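Local coordinates for protein tryptophan--tRNA ligase (Campylobacter jejuni subsp. jejuni, PDB 3TZL) that probably attaches tryptophan to its cognate tRNA, using ATP and working as a class I aminoacyl-tRNA synthetase homodimer, at residues B[252-257]-B[262-267]; B[72-77]-B[295-300]; B[241-246]-B[270-275]. All coordinates share one frame; numbering follows the deposited sequence.

Interaction 1 (B[252-257]-B[262-267]); sequences QIRYEK and YGHFKI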
ATOM      1  N   GLN B 252     -38.308  39.898   5.042  1.00 56.33           N
ATOM      2  CA  GLN B 252     -39.667  39.540   4.658  1.00 55.38           C
ATOM      3  C   GLN B 252     -40.593  40.749   4.643  1.00 51.75           C
ATOM      4  O   GLN B 252     -41.507  40.833   3.819  1.00 51.16           O
ATOM      5  CB  GLN B 252     -40.193  38.473   5.605  1.00 55.52           C
ATOM      6  CG  GLN B 252     -41.620  38.043   5.358  1.00 58.40           C
ATOM      7  CD  GLN B 252     -42.056  36.992   6.364  1.00 63.12           C
ATOM      8  OE1 GLN B 252     -41.212  36.351   7.018  1.00 63.15           O
ATOM      9  NE2 GLN B 252     -43.368  36.811   6.504  1.00 62.12           N
ATOM     10  N   ILE B 253     -40.345  41.688   5.551  1.00 50.44           N
ATOM     11  CA  ILE B 253     -41.142  42.905   5.608  1.00 55.50           C
ATOM     12  C   ILE B 253     -40.866  43.696   4.341  1.00 58.40           C
ATOM     13  O   ILE B 253     -41.781  44.282   3.751  1.00 62.65           O
ATOM     14  CB  ILE B 253     -40.791  43.750   6.849  1.00 59.51           C
ATOM     15  CG1 ILE B 253     -41.412  43.138   8.108  1.00 68.66           C
ATOM     16  CG2 ILE B 253     -41.248  45.188   6.690  1.00 54.34           C
ATOM     17  CD1 ILE B 253     -40.765  43.615   9.402  1.00 71.27           C
ATOM     18  N   ARG B 254     -39.600  43.692   3.917  1.00 53.25           N
ATOM     19  CA  ARG B 254     -39.191  44.403   2.709  1.00 54.99           C
ATOM     20  C   ARG B 254     -39.847  43.799   1.468  1.00 51.62           C
ATOM     21  O   ARG B 254     -40.269  44.531   0.569  1.00 49.11           O
ATOM     22  CB  ARG B 254     -37.661  44.432   2.591  1.00 51.55           C
ATOM     23  CG  ARG B 254     -37.007  45.392   3.580  1.00 53.76           C
ATOM     24  CD  ARG B 254     -35.511  45.149   3.701  1.00 55.26           C
ATOM     25  NE  ARG B 254     -34.794  45.463   2.471  1.00 55.44           N
ATOM     26  CZ  ARG B 254     -33.501  45.216   2.284  1.00 59.42           C
ATOM     27  NH1 ARG B 254     -32.778  44.656   3.250  1.00 54.61           N
ATOM     28  NH2 ARG B 254     -32.927  45.530   1.128  1.00 60.81           N
ATOM     29  N   TYR B 255     -39.947  42.470   1.445  1.00 50.24           N
ATOM     30  CA  TYR B 255     -40.666  41.747   0.392  1.00 51.94           C
ATOM     31  C   TYR B 255     -42.150  42.097   0.342  1.00 58.18           C
ATOM     32  O   TYR B 255     -42.661  42.509  -0.700  1.00 62.83           O
ATOM     33  CB  TYR B 255     -40.503  40.234   0.565  1.00 48.51           C
ATOM     34  CG  TYR B 255     -39.311  39.631  -0.163  1.00 48.44           C
ATOM     35  CD1 TYR B 255     -39.499  38.686  -1.164  1.00 45.85           C
ATOM     36  CD2 TYR B 255     -38.001  40.001   0.153  1.00 47.26           C
ATOM     37  CE1 TYR B 255     -38.436  38.121  -1.832  1.00 44.22           C
ATOM     38  CE2 TYR B 255     -36.909  39.433  -0.517  1.00 44.62           C
ATOM     39  CZ  TYR B 255     -37.143  38.492  -1.514  1.00 44.28           C
ATOM     40  OH  TYR B 255     -36.102  37.902  -2.201  1.00 40.88           O
ATOM     41  N   GLU B 256     -42.838  41.941   1.470  1.00 58.65           N
ATOM     42  CA  GLU B 256     -44.276  42.210   1.536  1.00 63.05           C
ATOM     43  C   GLU B 256     -44.629  43.686   1.318  1.00 66.47           C
ATOM     44  O   GLU B 256     -45.715  44.006   0.833  1.00 66.52           O
ATOM     45  CB  GLU B 256     -44.861  41.704   2.863  1.00 64.93           C
ATOM     46  CG  GLU B 256     -44.744  40.190   3.044  1.00 71.23           C
ATOM     47  CD  GLU B 256     -45.278  39.707   4.382  1.00 75.06           C
ATOM     48  OE1 GLU B 256     -45.327  38.475   4.594  1.00 77.66           O
ATOM     49  OE2 GLU B 256     -45.645  40.557   5.218  1.00 74.04           O
ATOM     50  N   LYS B 257     -43.715  44.583   1.673  1.00 66.44           N
ATOM     51  CA  LYS B 257     -43.972  46.010   1.520  1.00 71.45           C
ATOM     52  C   LYS B 257     -44.011  46.442   0.051  1.00 68.65           C
ATOM     53  O   LYS B 257     -44.776  47.329  -0.320  1.00 72.07           O
ATOM     54  CB  LYS B 257     -42.915  46.823   2.271  1.00 77.77           C
ATOM     55  CG  LYS B 257     -43.140  48.321   2.224  1.00 87.95           C
ATOM     56  CD  LYS B 257     -41.965  49.074   2.819  1.00 95.62           C
ATOM     57  CE  LYS B 257     -42.189  50.580   2.758  1.00102.63           C
ATOM     58  NZ  LYS B 257     -41.039  51.342   3.337  1.00105.41           N
ATOM     59  N   TYR B 262     -36.281  42.839  -7.354  1.00 47.98           N
ATOM     60  CA  TYR B 262     -35.413  41.679  -7.165  1.00 48.29           C
ATOM     61  C   TYR B 262     -33.941  42.000  -7.442  1.00 45.13           C
ATOM     62  O   TYR B 262     -33.044  41.373  -6.877  1.00 42.51           O
ATOM     63  CB  TYR B 262     -35.853  40.527  -8.073  1.00 48.34           C
ATOM     64  CG  TYR B 262     -37.158  39.867  -7.684  1.00 50.69           C
ATOM     65  CD1 TYR B 262     -37.252  39.116  -6.522  1.00 48.26           C
ATOM     66  CD2 TYR B 262     -38.292  39.968  -8.502  1.00 52.50           C
ATOM     67  CE1 TYR B 262     -38.426  38.491  -6.169  1.00 50.83           C
ATOM     68  CE2 TYR B 262     -39.477  39.340  -8.157  1.00 54.50           C
ATOM     69  CZ  TYR B 262     -39.533  38.600  -6.982  1.00 57.44           C
ATOM     70  OH  TYR B 262     -40.694  37.967  -6.605  1.00 64.16           O
ATOM     71  N   GLY B 263     -33.705  42.960  -8.334  1.00 41.01           N
ATOM     72  CA  GLY B 263     -32.367  43.424  -8.632  1.00 37.46           C
ATOM     73  C   GLY B 263     -31.743  43.963  -7.366  1.00 39.11           C
ATOM     74  O   GLY B 263     -30.603  43.638  -7.039  1.00 43.26           O
ATOM     75  N   HIS B 264     -32.509  44.753  -6.625  1.00 39.84           N
ATOM     76  CA  HIS B 264     -32.002  45.269  -5.374  1.00 42.88           C
ATOM     77  C   HIS B 264     -31.824  44.188  -4.301  1.00 43.72           C
ATOM     78  O   HIS B 264     -30.858  44.221  -3.547  1.00 46.39           O
ATOM     79  CB  HIS B 264     -32.870  46.401  -4.843  1.00 46.39           C
ATOM     80  CG  HIS B 264     -32.268  47.087  -3.666  1.00 56.64           C
ATOM     81  ND1 HIS B 264     -32.553  46.721  -2.370  1.00 62.38           N
ATOM     82  CD2 HIS B 264     -31.357  48.085  -3.587  1.00 63.00           C
ATOM     83  CE1 HIS B 264     -31.865  47.486  -1.540  1.00 66.97           C
ATOM     84  NE2 HIS B 264     -31.132  48.323  -2.254  1.00 68.80           N
ATOM     85  N   PHE B 265     -32.737  43.227  -4.230  1.00 43.79           N
ATOM     86  CA  PHE B 265     -32.562  42.115  -3.287  1.00 43.79           C
ATOM     87  C   PHE B 265     -31.305  41.288  -3.596  1.00 43.28           C
ATOM     88  O   PHE B 265     -30.624  40.815  -2.687  1.00 42.62           O
ATOM     89  CB  PHE B 265     -33.814  41.227  -3.236  1.00 40.60           C
ATOM     90  CG  PHE B 265     -34.999  41.900  -2.598  1.00 44.31           C
ATOM     91  CD1 PHE B 265     -34.845  42.625  -1.421  1.00 45.98           C
ATOM     92  CD2 PHE B 265     -36.255  41.835  -3.182  1.00 42.94           C
ATOM     93  CE1 PHE B 265     -35.931  43.262  -0.823  1.00 48.98           C
ATOM     94  CE2 PHE B 265     -37.348  42.469  -2.594  1.00 47.25           C
ATOM     95  CZ  PHE B 265     -37.188  43.182  -1.416  1.00 47.79           C
ATOM     96  N   LYS B 266     -30.992  41.129  -4.878  1.00 43.09           N
ATOM     97  CA  LYS B 266     -29.772  40.427  -5.263  1.00 42.18           C
ATOM     98  C   LYS B 266     -28.555  41.218  -4.803  1.00 48.75           C
ATOM     99  O   LYS B 266     -27.586  40.642  -4.300  1.00 50.54           O
ATOM    100  CB  LYS B 266     -29.721  40.210  -6.772  1.00 40.14           C
ATOM    101  CG  LYS B 266     -30.604  39.095  -7.251  1.00 40.78           C
ATOM    102  CD  LYS B 266     -30.763  39.110  -8.764  1.00 43.74           C
ATOM    103  CE  LYS B 266     -31.086  37.702  -9.289  1.00 47.28           C
ATOM    104  NZ  LYS B 266     -31.464  37.699 -10.742  1.00 44.77           N
ATOM    105  N   ILE B 267     -28.610  42.538  -4.979  1.00 49.63           N
ATOM    106  CA  ILE B 267     -27.551  43.427  -4.506  1.00 48.48           C
ATOM    107  C   ILE B 267     -27.342  43.235  -3.004  1.00 43.76           C
ATOM    108  O   ILE B 267     -26.206  43.105  -2.523  1.00 42.33           O
ATOM    109  CB  ILE B 267     -27.884  44.904  -4.802  1.00 47.25           C
ATOM    110  CG1 ILE B 267     -27.674  45.207  -6.293  1.00 48.08           C
ATOM    111  CG2 ILE B 267     -27.024  45.824  -3.945  1.00 46.43           C
ATOM    112  CD1 ILE B 267     -28.002  46.621  -6.686  1.00 45.91           C
TER
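Helix segments 252-257 and 262-267 run antiparallel, their axes 11.9 Å apart at an angle of 168°, and Tyr255 and Phe265 face each other at a CA separation of 8.9 Å. That wide spacing is filled by aromatic rings. Tyr255 and Phe265 form an offset stack with centroids 4.2 Å apart and planes inclined by 17°; CE2 of Tyr255 lies over the centre of the Phe265 ring, whereas CE2 of Phe265 falls near the rim of the tyrosine. The edge of Phe265 is turned to the backbone of the other helix, where its CZ lies 3.9 Å from Arg254 O. The two segments belong to a helical hairpin, helices 245-257 and 262-276 joined by a four-residue turn, in the helical region that projects from the Rossmann-type nucleotide-binding fold. Phe236 of helix 234-239 meets the Tyr255 ring edge-to-face. Arg254 runs past the CE1 side of Phe265 in the opposite direction and bends at chi3, bringing NH2 to the edge of the His264 imidazole, 3.5 Å from CE1. The guanidinium and imidazole planes are 64° apart, and the same NH2 makes a salt bridge with Glu260 OE2 in the turn.

Interaction 2 (B[72-77]-B[295-300]); sequences IDPQKS and KEILDF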
ATOM      1  N   ILE B  72     -12.448  24.627  11.347  1.00 37.65           N
ATOM      2  CA  ILE B  72     -11.769  23.510  11.980  1.00 41.12           C
ATOM      3  C   ILE B  72     -10.727  24.033  12.951  1.00 43.31           C
ATOM      4  O   ILE B  72      -9.881  24.861  12.602  1.00 47.48           O
ATOM      5  CB  ILE B  72     -11.147  22.554  10.975  1.00 41.23           C
ATOM      6  CG1 ILE B  72     -12.251  21.740  10.308  1.00 43.95           C
ATOM      7  CG2 ILE B  72     -10.167  21.637  11.680  1.00 37.26           C
ATOM      8  CD1 ILE B  72     -11.711  20.603   9.439  1.00 51.07           C
ATOM      9  N   ASP B  73     -10.823  23.569  14.184  1.00 42.25           N
ATOM     10  CA  ASP B  73      -9.998  24.099  15.250  1.00 44.56           C
ATOM     11  C   ASP B  73      -8.907  23.088  15.593  1.00 42.21           C
ATOM     12  O   ASP B  73      -9.184  22.087  16.251  1.00 40.66           O
ATOM     13  CB  ASP B  73     -10.879  24.378  16.466  1.00 47.14           C
ATOM     14  CG  ASP B  73     -10.159  25.149  17.552  1.00 55.64           C
ATOM     15  OD1 ASP B  73      -8.920  25.016  17.673  1.00 57.89           O
ATOM     16  OD2 ASP B  73     -10.846  25.882  18.295  1.00 58.05           O
ATOM     17  N   PRO B  74      -7.663  23.368  15.169  1.00 42.17           N
ATOM     18  CA  PRO B  74      -6.497  22.485  15.323  1.00 45.49           C
ATOM     19  C   PRO B  74      -6.190  22.157  16.778  1.00 48.12           C
ATOM     20  O   PRO B  74      -5.562  21.134  17.061  1.00 47.17           O
ATOM     21  CB  PRO B  74      -5.346  23.310  14.736  1.00 44.41           C
ATOM     22  CG  PRO B  74      -5.980  24.336  13.892  1.00 44.21           C
ATOM     23  CD  PRO B  74      -7.305  24.643  14.525  1.00 41.59           C
ATOM     24  N   GLN B  75      -6.635  23.027  17.675  1.00 50.83           N
ATOM     25  CA  GLN B  75      -6.443  22.875  19.104  1.00 56.54           C
ATOM     26  C   GLN B  75      -7.440  21.877  19.678  1.00 57.83           C
ATOM     27  O   GLN B  75      -7.073  20.997  20.455  1.00 64.68           O
ATOM     28  CB  GLN B  75      -6.638  24.227  19.789  1.00 65.33           C
ATOM     29  CG  GLN B  75      -6.138  24.265  21.209  1.00 75.31           C
ATOM     30  CD  GLN B  75      -4.640  24.113  21.263  1.00 82.27           C
ATOM     31  OE1 GLN B  75      -3.934  24.603  20.381  1.00 86.54           O
ATOM     32  NE2 GLN B  75      -4.142  23.416  22.282  1.00 81.11           N
ATOM     33  N   LYS B  76      -8.703  22.031  19.305  1.00 51.60           N
ATOM     34  CA  LYS B  76      -9.760  21.143  19.762  1.00 51.02           C
ATOM     35  C   LYS B  76      -9.697  19.779  19.066  1.00 50.14           C
ATOM     36  O   LYS B  76      -9.879  18.739  19.703  1.00 55.61           O
ATOM     37  CB  LYS B  76     -11.122  21.777  19.496  1.00 53.52           C
ATOM     38  CG  LYS B  76     -11.310  23.150  20.137  1.00 61.24           C
ATOM     39  CD  LYS B  76     -12.657  23.780  19.756  1.00 64.33           C
ATOM     40  CE  LYS B  76     -13.002  24.968  20.668  1.00 70.22           C
ATOM     41  NZ  LYS B  76     -13.119  24.598  22.120  1.00 70.21           N
ATOM     42  N   SER B  77      -9.427  19.791  17.765  1.00 42.15           N
ATOM     43  CA  SER B  77      -9.537  18.593  16.924  1.00 37.91           C
ATOM     44  C   SER B  77      -8.185  18.110  16.437  1.00 33.06           C
ATOM     45  O   SER B  77      -7.179  18.774  16.640  1.00 36.52           O
ATOM     46  CB  SER B  77     -10.389  18.900  15.698  1.00 38.74           C
ATOM     47  OG  SER B  77     -11.690  19.309  16.071  1.00 41.62           O
ATOM     48  N   LYS B 295       1.656  24.992   6.837  1.00 45.10           N
ATOM     49  CA  LYS B 295       2.542  23.873   7.151  1.00 49.75           C
ATOM     50  C   LYS B 295       2.684  23.644   8.667  1.00 47.03           C
ATOM     51  O   LYS B 295       2.619  22.504   9.128  1.00 47.66           O
ATOM     52  CB  LYS B 295       3.909  24.102   6.507  1.00 57.18           C
ATOM     53  CG  LYS B 295       4.854  22.924   6.574  1.00 65.16           C
ATOM     54  CD  LYS B 295       6.091  23.182   5.727  1.00 72.93           C
ATOM     55  CE  LYS B 295       7.241  23.694   6.578  1.00 80.20           C
ATOM     56  NZ  LYS B 295       7.784  22.616   7.465  1.00 81.22           N
ATOM     57  N   GLU B 296       2.875  24.727   9.416  0.53 43.15           N
ATOM     58  CA  GLU B 296       2.982  24.658  10.875  0.53 43.26           C
ATOM     59  C   GLU B 296       1.735  24.010  11.492  0.53 41.28           C
ATOM     60  O   GLU B 296       1.836  23.191  12.410  0.53 39.47           O
ATOM     61  CB  GLU B 296       3.234  26.058  11.483  0.53 47.60           C
ATOM     62  CG  GLU B 296       4.657  26.624  11.254  0.53 50.12           C
ATOM     63  CD  GLU B 296       4.902  28.021  11.867  0.53 53.78           C
ATOM     64  OE1 GLU B 296       3.929  28.746  12.188  0.53 51.71           O
ATOM     65  OE2 GLU B 296       6.086  28.402  12.021  0.53 55.53           O
ATOM     66  N   ILE B 297       0.565  24.369  10.968  1.00 38.71           N
ATOM     67  CA  ILE B 297      -0.690  23.843  11.455  1.00 34.00           C
ATOM     68  C   ILE B 297      -0.878  22.368  11.070  1.00 36.55           C
ATOM     69  O   ILE B 297      -1.259  21.551  11.905  1.00 31.64           O
ATOM     70  CB  ILE B 297      -1.859  24.687  10.923  1.00 36.68           C
ATOM     71  CG1 ILE B 297      -1.799  26.101  11.525  1.00 39.74           C
ATOM     72  CG2 ILE B 297      -3.181  24.006  11.230  1.00 33.01           C
ATOM     73  CD1 ILE B 297      -2.696  27.103  10.801  1.00 42.32           C
ATOM     74  N   LEU B 298      -0.605  22.035   9.813  1.00 33.37           N
ATOM     75  CA  LEU B 298      -0.667  20.649   9.370  1.00 37.52           C
ATOM     76  C   LEU B 298       0.372  19.781  10.090  1.00 34.83           C
ATOM     77  O   LEU B 298       0.104  18.626  10.389  1.00 31.31           O
ATOM     78  CB  LEU B 298      -0.486  20.555   7.852  1.00 35.04           C
ATOM     79  CG  LEU B 298      -1.698  21.116   7.104  1.00 38.50           C
ATOM     80  CD1 LEU B 298      -1.483  21.114   5.586  1.00 39.75           C
ATOM     81  CD2 LEU B 298      -2.940  20.325   7.497  1.00 34.73           C
ATOM     82  N   ASP B 299       1.549  20.342  10.363  1.00 42.68           N
ATOM     83  CA  ASP B 299       2.603  19.588  11.045  1.00 45.49           C
ATOM     84  C   ASP B 299       2.194  19.256  12.463  1.00 42.31           C
ATOM     85  O   ASP B 299       2.414  18.159  12.929  1.00 43.32           O
ATOM     86  CB  ASP B 299       3.926  20.347  11.043  1.00 51.70           C
ATOM     87  CG  ASP B 299       4.664  20.205   9.731  1.00 57.95           C
ATOM     88  OD1 ASP B 299       4.351  19.249   8.987  1.00 59.15           O
ATOM     89  OD2 ASP B 299       5.552  21.040   9.443  1.00 62.90           O
ATOM     90  N   PHE B 300       1.565  20.212  13.130  1.00 38.63           N
ATOM     91  CA  PHE B 300       1.034  19.992  14.465  1.00 39.88           C
ATOM     92  C   PHE B 300      -0.037  18.907  14.507  1.00 39.99           C
ATOM     93  O   PHE B 300       0.002  18.030  15.379  1.00 38.25           O
ATOM     94  CB  PHE B 300       0.481  21.304  15.023  1.00 37.00           C
ATOM     95  CG  PHE B 300      -0.281  21.153  16.299  1.00 39.62           C
ATOM     96  CD1 PHE B 300       0.243  20.435  17.356  1.00 37.83           C
ATOM     97  CD2 PHE B 300      -1.509  21.770  16.458  1.00 42.76           C
ATOM     98  CE1 PHE B 300      -0.463  20.315  18.554  1.00 40.83           C
ATOM     99  CE2 PHE B 300      -2.215  21.657  17.647  1.00 45.98           C
ATOM    100  CZ  PHE B 300      -1.687  20.928  18.703  1.00 39.90           C
TER
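The carbonyl oxygen Pro74 O, which lies 3.4 Å from Phe300 CE2 and obliquely to the phenylalanine ring, accepts a hydrogen bond from Lys304 NZ, one turn beyond segment 295-300; Lys304 NZ donates to Ser77 O as well, so one ammonium group joins two carbonyls of the 72-77 loop to the helix. Phe300 extends toward this loop with CG anti to the backbone N (chi1 171°), which carries CE2 to the proline carbonyl. One turn earlier on the helix, the CG2 branch of Ile297 meets the pyrrolidine ring, 3.9 Å from Pro74 CG; Leu68 of helix 53-70 touches both side chains. The loop links helix 53-70 to strand 78-81 of the parallel sheet in the class I Rossmann-type fold, and the contact packs this connection against the long C-terminal helix 291-320. Within the loop, Asp73 forms an Asx turn: OD1 receives Gln75 N at 3.0 Å on its anti side, tilted 23° from the carboxylate plane, with a weak second bond from Lys76 N. Gln32 OE1 accepts from both Asp73 N and Ser77 OG, holding both ends of the bend from Asp73 to Ser77. At the solvent-exposed margin, Gln75 OE1 lies 4.4 Å from Phe300 CE2, again oblique to the ring.

Interaction 3 (B[241-246]-B[270-275]); sequences LFLDES and NELVNA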
ATOM      1  N   LEU B 241     -30.258  31.667   4.940  1.00 40.31           N
ATOM      2  CA  LEU B 241     -29.126  30.927   5.478  1.00 40.81           C
ATOM      3  C   LEU B 241     -28.183  31.825   6.253  1.00 44.19           C
ATOM      4  O   LEU B 241     -27.447  31.367   7.131  1.00 51.81           O
ATOM      5  CB  LEU B 241     -28.349  30.273   4.330  1.00 39.72           C
ATOM      6  CG  LEU B 241     -29.095  29.281   3.441  1.00 45.25           C
ATOM      7  CD1 LEU B 241     -28.237  28.889   2.259  1.00 40.12           C
ATOM      8  CD2 LEU B 241     -29.480  28.046   4.248  1.00 52.89           C
ATOM      9  N   PHE B 242     -28.196  33.104   5.908  1.00 40.81           N
ATOM     10  CA  PHE B 242     -27.250  34.065   6.448  1.00 45.27           C
ATOM     11  C   PHE B 242     -27.914  34.999   7.454  1.00 52.19           C
ATOM     12  O   PHE B 242     -27.257  35.880   8.017  1.00 55.79           O
ATOM     13  CB  PHE B 242     -26.639  34.893   5.304  1.00 43.29           C
ATOM     14  CG  PHE B 242     -25.967  34.056   4.236  1.00 42.27           C
ATOM     15  CD1 PHE B 242     -24.618  33.728   4.334  1.00 37.57           C
ATOM     16  CD2 PHE B 242     -26.683  33.604   3.136  1.00 40.32           C
ATOM     17  CE1 PHE B 242     -24.003  32.969   3.360  1.00 38.51           C
ATOM     18  CE2 PHE B 242     -26.067  32.837   2.154  1.00 38.41           C
ATOM     19  CZ  PHE B 242     -24.733  32.526   2.266  1.00 37.32           C
ATOM     20  N   LEU B 243     -29.217  34.813   7.663  1.00 53.20           N
ATOM     21  CA  LEU B 243     -30.001  35.690   8.530  1.00 53.95           C
ATOM     22  C   LEU B 243     -30.580  34.948   9.737  1.00 59.97           C
ATOM     23  O   LEU B 243     -31.020  33.801   9.626  1.00 58.17           O
ATOM     24  CB  LEU B 243     -31.137  36.353   7.746  1.00 52.05           C
ATOM     25  CG  LEU B 243     -30.781  37.402   6.682  1.00 49.77           C
ATOM     26  CD1 LEU B 243     -31.992  37.760   5.844  1.00 45.41           C
ATOM     27  CD2 LEU B 243     -30.190  38.658   7.312  1.00 48.89           C
ATOM     28  N   ASP B 244     -30.569  35.618  10.888  1.00 65.37           N
ATOM     29  CA  ASP B 244     -31.249  35.133  12.086  1.00 74.68           C
ATOM     30  C   ASP B 244     -32.747  35.342  11.912  1.00 77.65           C
ATOM     31  O   ASP B 244     -33.176  35.941  10.928  1.00 78.46           O
ATOM     32  CB  ASP B 244     -30.757  35.884  13.325  1.00 81.59           C
ATOM     33  CG  ASP B 244     -30.723  37.389  13.121  1.00 88.05           C
ATOM     34  OD1 ASP B 244     -30.320  37.834  12.021  1.00 90.34           O
ATOM     35  OD2 ASP B 244     -31.097  38.126  14.054  1.00 91.42           O
ATOM     36  N   GLU B 245     -33.541  34.867  12.866  1.00 77.38           N
ATOM     37  CA  GLU B 245     -34.994  34.913  12.726  1.00 79.73           C
ATOM     38  C   GLU B 245     -35.541  36.327  12.495  1.00 74.86           C
ATOM     39  O   GLU B 245     -36.453  36.523  11.687  1.00 75.55           O
ATOM     40  CB  GLU B 245     -35.685  34.248  13.925  1.00 86.57           C
ATOM     41  CG  GLU B 245     -37.203  34.166  13.781  1.00 94.29           C
ATOM     42  CD  GLU B 245     -37.777  32.859  14.299  1.00101.12           C
ATOM     43  OE1 GLU B 245     -36.987  32.018  14.779  1.00104.01           O
ATOM     44  OE2 GLU B 245     -39.014  32.672  14.221  1.00101.75           O
ATOM     45  N   SER B 246     -34.978  37.309  13.192  1.00 70.75           N
ATOM     46  CA  SER B 246     -35.421  38.692  13.047  1.00 71.23           C
ATOM     47  C   SER B 246     -34.784  39.382  11.835  1.00 64.36           C
ATOM     48  O   SER B 246     -35.294  40.389  11.342  1.00 62.68           O
ATOM     49  CB  SER B 246     -35.144  39.485  14.329  1.00 78.85           C
ATOM     50  OG  SER B 246     -33.826  39.247  14.798  1.00 81.70           O
ATOM     51  N   ASN B 270     -25.668  39.843  -2.227  1.00 43.53           N
ATOM     52  CA  ASN B 270     -24.217  40.018  -2.351  1.00 42.76           C
ATOM     53  C   ASN B 270     -23.566  40.546  -1.076  1.00 43.24           C
ATOM     54  O   ASN B 270     -22.568  39.991  -0.610  1.00 48.22           O
ATOM     55  CB  ASN B 270     -23.869  40.951  -3.512  1.00 44.59           C
ATOM     56  CG  ASN B 270     -23.826  40.234  -4.830  1.00 47.26           C
ATOM     57  OD1 ASN B 270     -22.785  39.719  -5.231  1.00 52.31           O
ATOM     58  ND2 ASN B 270     -24.960  40.193  -5.520  1.00 47.60           N
ATOM     59  N   GLU B 271     -24.137  41.609  -0.519  1.00 45.26           N
ATOM     60  CA  GLU B 271     -23.647  42.178   0.734  1.00 47.55           C
ATOM     61  C   GLU B 271     -23.647  41.164   1.874  1.00 41.99           C
ATOM     62  O   GLU B 271     -22.684  41.091   2.636  1.00 43.76           O
ATOM     63  CB  GLU B 271     -24.482  43.388   1.152  1.00 51.96           C
ATOM     64  CG  GLU B 271     -24.455  44.534   0.167  1.00 61.33           C
ATOM     65  CD  GLU B 271     -25.285  45.728   0.637  1.00 70.02           C
ATOM     66  OE1 GLU B 271     -25.780  45.714   1.790  1.00 69.22           O
ATOM     67  OE2 GLU B 271     -25.444  46.681  -0.153  1.00 75.56           O
ATOM     68  N   LEU B 272     -24.736  40.409   2.000  1.00 38.90           N
ATOM     69  CA  LEU B 272     -24.840  39.361   3.018  1.00 41.70           C
ATOM     70  C   LEU B 272     -23.749  38.306   2.871  1.00 42.02           C
ATOM     71  O   LEU B 272     -23.059  37.978   3.835  1.00 44.56           O
ATOM     72  CB  LEU B 272     -26.198  38.666   2.942  1.00 43.31           C
ATOM     73  CG  LEU B 272     -27.351  39.402   3.608  1.00 48.49           C
ATOM     74  CD1 LEU B 272     -28.629  38.578   3.495  1.00 44.83           C
ATOM     75  CD2 LEU B 272     -26.990  39.692   5.068  1.00 52.33           C
ATOM     76  N   VAL B 273     -23.605  37.767   1.663  1.00 38.59           N
ATOM     77  CA  VAL B 273     -22.625  36.713   1.438  1.00 38.05           C
ATOM     78  C   VAL B 273     -21.189  37.221   1.634  1.00 42.53           C
ATOM     79  O   VAL B 273     -20.386  36.571   2.300  1.00 40.48           O
ATOM     80  CB  VAL B 273     -22.814  36.031   0.065  1.00 30.55           C
ATOM     81  CG1 VAL B 273     -21.700  35.000  -0.205  1.00 35.17           C
ATOM     82  CG2 VAL B 273     -24.199  35.361  -0.001  1.00 30.85           C
ATOM     83  N   ASN B 274     -20.875  38.391   1.084  1.00 40.51           N
ATOM     84  CA  ASN B 274     -19.531  38.933   1.220  1.00 42.83           C
ATOM     85  C   ASN B 274     -19.131  39.219   2.659  1.00 42.63           C
ATOM     86  O   ASN B 274     -17.968  39.045   3.030  1.00 42.20           O
ATOM     87  CB  ASN B 274     -19.346  40.189   0.359  1.00 48.76           C
ATOM     88  CG  ASN B 274     -19.093  39.857  -1.104  1.00 51.54           C
ATOM     89  OD1 ASN B 274     -18.395  38.889  -1.412  1.00 46.85           O
ATOM     90  ND2 ASN B 274     -19.670  40.651  -2.014  1.00 55.17           N
ATOM     91  N   ALA B 275     -20.093  39.658   3.463  1.00 38.66           N
ATOM     92  CA  ALA B 275     -19.811  40.027   4.844  1.00 39.45           C
ATOM     93  C   ALA B 275     -19.692  38.780   5.705  1.00 39.96           C
ATOM     94  O   ALA B 275     -18.840  38.708   6.582  1.00 44.22           O
ATOM     95  CB  ALA B 275     -20.894  40.970   5.391  1.00 36.97           C
TER
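Phe242 and Val273 meet in a CH-pi contact, the methyl CG2 of the valine sitting over one face of the phenyl ring, 4.0 Å from its centroid and 26° off the normal. The contact lies at the open end of the helical hairpin formed by helices 245-257 and 262-276, where the lead-in to the first helix packs against the later turns of the second. Rather than the ring centre, CG2 favours the outer rim, and its nearest carbon is Phe242 CZ at 3.7 Å. Val273 presents this methyl because CG1 takes the position anti to the backbone N (chi1 175°), leaving CG2 beside that N and directed at the ring. Phe22 and Tyr276 both meet Phe242 edge-to-face, so the ring is part of an aromatic cluster joining the hairpin to helix 18-30, while Leu210 of helix 207-215 touches Val273. The Phe242 side chain is about 8 Å from those of Val185 and Met193, residues of the ADP pocket, and about 12 Å from the ADP itself; it lies in a shell beyond the residues of the nucleotide pocket, without touching the ligand. Next to this pair, Leu243 and Leu272 cross at about a right angle and interlock through their branched ends. CD1 of Leu272 reaches Leu243 CG, and the two CD2 methyls are 4.0 Å apart. Beyond the leucines the chain enters helix 245-257 with Asp244 at the N-cap position, where Ser246 OG donates to Asp244 OD2 at 3.0 Å, approaching from above the carboxylate plane.

Overall arrangement
Interactions 1 and 3 belong to one helical hairpin, built from helices 245-257 and 262-276. Interaction 1 lies beside its turn and interaction 3 at its open end, with centres 13 Å apart, and interaction 1 is nested within the chain loop that interaction 3 closes. Their centres lie about 33 Å (interaction 1) and 23 Å (interaction 3) from that of the chain, so the hairpin projects outward with its turn outermost. Interaction 2 is separate, its centre 41 Å from that of interaction 1 and 29 Å from that of interaction 3. By joining segments 72-77 and 295-300 it encloses both in sequence and packs the C-terminal helix against the Rossmann-type fold.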